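Local coordinates for protein putative amidohydrolase (Unidentified, PDB 3MKV) that is a zinc-binding member of the amidohydrolase superfamily that probably works as a prolidase, hydrolysing dipeptides that end in proline, at residues 3-9 with 25-31. Residues are numbered along the deposited sequence; the frame is centred on the assembly and turned at random. Where two conformers were deposited one is given.
Sequences LTTFLFR and FEILIED
In the small beta domain that accompanies the metal-binding barrel of this amidohydrolase, strands 5-9 and 25-30 pair antiparallel, F6 with I29 and F8 with I27 forming the hydrogen-bonded pairs. Two backbone bonds join each pair: F6 N reaches I29 O at 2.6 Å and I29 N reaches F6 O at 2.7 Å, while the F8-I27 bonds are a little longer. These four side chains share one face of the sheet, where beta-branched isoleucine suits an extended backbone and F8 fills the apolar layer; F6 touches I29 through CB, its ring turning to H48. With CG1 beside its backbone N (chi1 -72°) and a bend at chi2 (53°), I29 brings CD1 to the edge of the F8 ring, 3.9 Å from F8 CD2; I27 CD1 lies against F8 CB. M405 and I57, from strands 403-406 and 56-63, cover the F8 end of this face. On the other face, T5 CG2 meets L28 CD1 at 3.7 Å, and T5 OG1 lies 3.4 Å from E30 CB. E26 runs alongside the aliphatic part of R9, yet R9 forms a salt bridge with D51, and E26 OE2 accepts a hydrogen bond from I42 N. Cohesion therefore comes from paired backbone amides and apolar contacts on both faces, the larger cluster around F8, I27 and I29.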
loop_
_atom_site.group_PDB
_atom_site.type_symbol
_atom_site.label_atom_id
_atom_site.label_comp_id
_atom_site.label_asym_id
_atom_site.label_seq_id
_atom_site.Cartn_x
_atom_site.Cartn_y
_atom_site.Cartn_z
ATOM N N LEU A 3 -39.389 8.816 -42.249
ATOM C CA LEU A 3 -40.617 9.553 -41.834
ATOM C C LEU A 3 -41.604 8.672 -41.068
ATOM O O LEU A 3 -42.472 8.029 -41.664
ATOM C CB LEU A 3 -41.325 10.159 -43.048
ATOM C CG LEU A 3 -40.724 11.403 -43.702
ATOM C CD1 LEU A 3 -41.715 11.982 -44.711
ATOM C CD2 LEU A 3 -40.345 12.439 -42.649
ATOM N N THR A 4 -41.469 8.648 -39.745
ATOM C CA THR A 4 -42.469 8.018 -38.898
ATOM C C THR A 4 -43.250 9.126 -38.204
ATOM O O THR A 4 -42.820 9.662 -37.186
ATOM C CB THR A 4 -41.834 7.086 -37.870
ATOM O OG1 THR A 4 -42.862 6.354 -37.191
ATOM C CG2 THR A 4 -41.010 7.881 -36.875
ATOM N N THR A 5 -44.402 9.460 -38.775
ATOM C CA THR A 5 -45.088 10.708 -38.468
ATOM C C THR A 5 -46.353 10.530 -37.629
ATOM O O THR A 5 -46.985 9.479 -37.656
ATOM C CB THR A 5 -45.435 11.459 -39.771
ATOM O OG1 THR A 5 -44.227 11.736 -40.495
ATOM C CG2 THR A 5 -46.156 12.757 -39.477
ATOM N N PHE A 6 -46.704 11.569 -36.876
ATOM C CA PHE A 6 -47.910 11.563 -36.056
ATOM C C PHE A 6 -48.591 12.929 -36.082
ATOM O O PHE A 6 -47.930 13.977 -36.086
ATOM C CB PHE A 6 -47.599 11.173 -34.610
ATOM C CG PHE A 6 -47.130 9.762 -34.449
ATOM C CD1 PHE A 6 -48.007 8.769 -34.049
ATOM C CD2 PHE A 6 -45.807 9.423 -34.696
ATOM C CE1 PHE A 6 -47.575 7.461 -33.896
ATOM C CE2 PHE A 6 -45.368 8.115 -34.548
ATOM C CZ PHE A 6 -46.253 7.132 -34.148
ATOM N N LEU A 7 -49.917 12.906 -36.107
ATOM C CA LEU A 7 -50.687 14.136 -36.084
ATOM C C LEU A 7 -51.781 14.083 -35.019
ATOM O O LEU A 7 -52.774 13.361 -35.152
ATOM C CB LEU A 7 -51.273 14.441 -37.466
ATOM C CG LEU A 7 -51.917 15.823 -37.571
ATOM C CD1 LEU A 7 -51.937 16.310 -39.007
ATOM C CD2 LEU A 7 -53.323 15.795 -36.999
ATOM N N PHE A 8 -51.565 14.842 -33.952
ATOM C CA PHE A 8 -52.557 15.004 -32.905
ATOM C C PHE A 8 -53.617 15.985 -33.377
ATOM O O PHE A 8 -53.289 17.076 -33.855
ATOM C CB PHE A 8 -51.893 15.523 -31.637
ATOM C CG PHE A 8 -50.985 14.523 -30.979
ATOM C CD1 PHE A 8 -51.445 13.729 -29.942
ATOM C CD2 PHE A 8 -49.672 14.382 -31.393
ATOM C CE1 PHE A 8 -50.614 12.813 -29.331
ATOM C CE2 PHE A 8 -48.840 13.466 -30.790
ATOM C CZ PHE A 8 -49.310 12.680 -29.759
ATOM N N ARG A 9 -54.879 15.604 -33.255
ATOM C CA ARG A 9 -55.999 16.406 -33.727
ATOM C C ARG A 9 -57.203 16.355 -32.769
ATOM O O ARG A 9 -57.408 15.372 -32.090
ATOM C CB ARG A 9 -56.419 15.900 -35.111
ATOM C CG ARG A 9 -57.364 16.815 -35.871
ATOM C CD ARG A 9 -57.828 16.179 -37.181
ATOM N NE ARG A 9 -58.680 15.011 -36.962
ATOM C CZ ARG A 9 -59.934 15.072 -36.522
ATOM N NH1 ARG A 9 -60.637 13.955 -36.355
ATOM N NH2 ARG A 9 -60.485 16.249 -36.250
ATOM N N PHE A 25 -56.041 23.534 -32.047
ATOM C CA PHE A 25 -54.705 23.320 -32.606
ATOM C C PHE A 25 -54.483 21.893 -33.087
ATOM O O PHE A 25 -55.129 20.947 -32.629
ATOM C CB PHE A 25 -53.618 23.681 -31.596
ATOM C CG PHE A 25 -53.396 25.154 -31.453
ATOM C CD1 PHE A 25 -52.467 25.807 -32.251
ATOM C CD2 PHE A 25 -54.117 25.890 -30.517
ATOM C CE1 PHE A 25 -52.262 27.171 -32.127
ATOM C CE2 PHE A 25 -53.919 27.248 -30.386
ATOM C CZ PHE A 25 -52.990 27.894 -31.194
ATOM N N GLU A 26 -53.557 21.751 -34.024
ATOM C CA GLU A 26 -53.094 20.442 -34.443
ATOM C C GLU A 26 -51.572 20.392 -34.308
ATOM O O GLU A 26 -50.887 21.412 -34.485
ATOM C CB GLU A 26 -53.537 20.150 -35.879
ATOM C CG GLU A 26 -55.052 19.996 -36.030
ATOM C CD GLU A 26 -55.457 19.478 -37.402
ATOM O OE1 GLU A 26 -56.610 19.021 -37.541
ATOM O OE2 GLU A 26 -54.631 19.525 -38.341
ATOM N N ILE A 27 -51.041 19.218 -33.974
ATOM C CA ILE A 27 -49.607 19.082 -33.758
ATOM C C ILE A 27 -49.012 18.038 -34.693
ATOM O O ILE A 27 -49.516 16.923 -34.802
ATOM C CB ILE A 27 -49.293 18.720 -32.291
ATOM C CG1 ILE A 27 -50.218 19.488 -31.341
ATOM C CG2 ILE A 27 -47.837 19.016 -31.970
ATOM C CD1 ILE A 27 -50.307 18.886 -29.961
ATOM N N LEU A 28 -47.942 18.413 -35.382
ATOM C CA LEU A 28 -47.296 17.516 -36.327
ATOM C C LEU A 28 -45.980 16.992 -35.765
ATOM O O LEU A 28 -45.015 17.737 -35.620
ATOM C CB LEU A 28 -47.048 18.224 -37.655
ATOM C CG LEU A 28 -46.346 17.398 -38.737
ATOM C CD1 LEU A 28 -47.237 16.263 -39.227
ATOM C CD2 LEU A 28 -45.930 18.292 -39.890
ATOM N N ILE A 29 -45.959 15.703 -35.442
ATOM C CA ILE A 29 -44.765 15.054 -34.933
ATOM C C ILE A 29 -44.162 14.158 -35.995
ATOM O O ILE A 29 -44.867 13.359 -36.608
ATOM C CB ILE A 29 -45.086 14.178 -33.709
ATOM C CG1 ILE A 29 -45.395 15.064 -32.504
ATOM C CG2 ILE A 29 -43.936 13.209 -33.422
ATOM C CD1 ILE A 29 -46.454 16.081 -32.800
ATOM N N GLU A 30 -42.859 14.286 -36.210
ATOM C CA GLU A 30 -42.166 13.345 -37.076
ATOM C C GLU A 30 -40.686 13.223 -36.727
ATOM O O GLU A 30 -39.987 14.225 -36.557
ATOM C CB GLU A 30 -42.355 13.716 -38.545
ATOM C CG GLU A 30 -41.638 14.976 -38.959
ATOM C CD GLU A 30 -42.039 15.419 -40.346
ATOM O OE1 GLU A 30 -43.242 15.687 -40.560
ATOM O OE2 GLU A 30 -41.150 15.502 -41.220
ATOM N N ASP A 31 -40.227 11.981 -36.614
ATOM C CA ASP A 31 -38.830 11.690 -36.292
ATOM C C ASP A 31 -38.357 12.297 -34.969
ATOM O O ASP A 31 -37.292 12.919 -34.899
ATOM C CB ASP A 31 -37.912 12.128 -37.432
ATOM C CG ASP A 31 -37.949 11.174 -38.605
ATOM O OD1 ASP A 31 -37.325 11.490 -39.638
ATOM O OD2 ASP A 31 -38.598 10.108 -38.497
#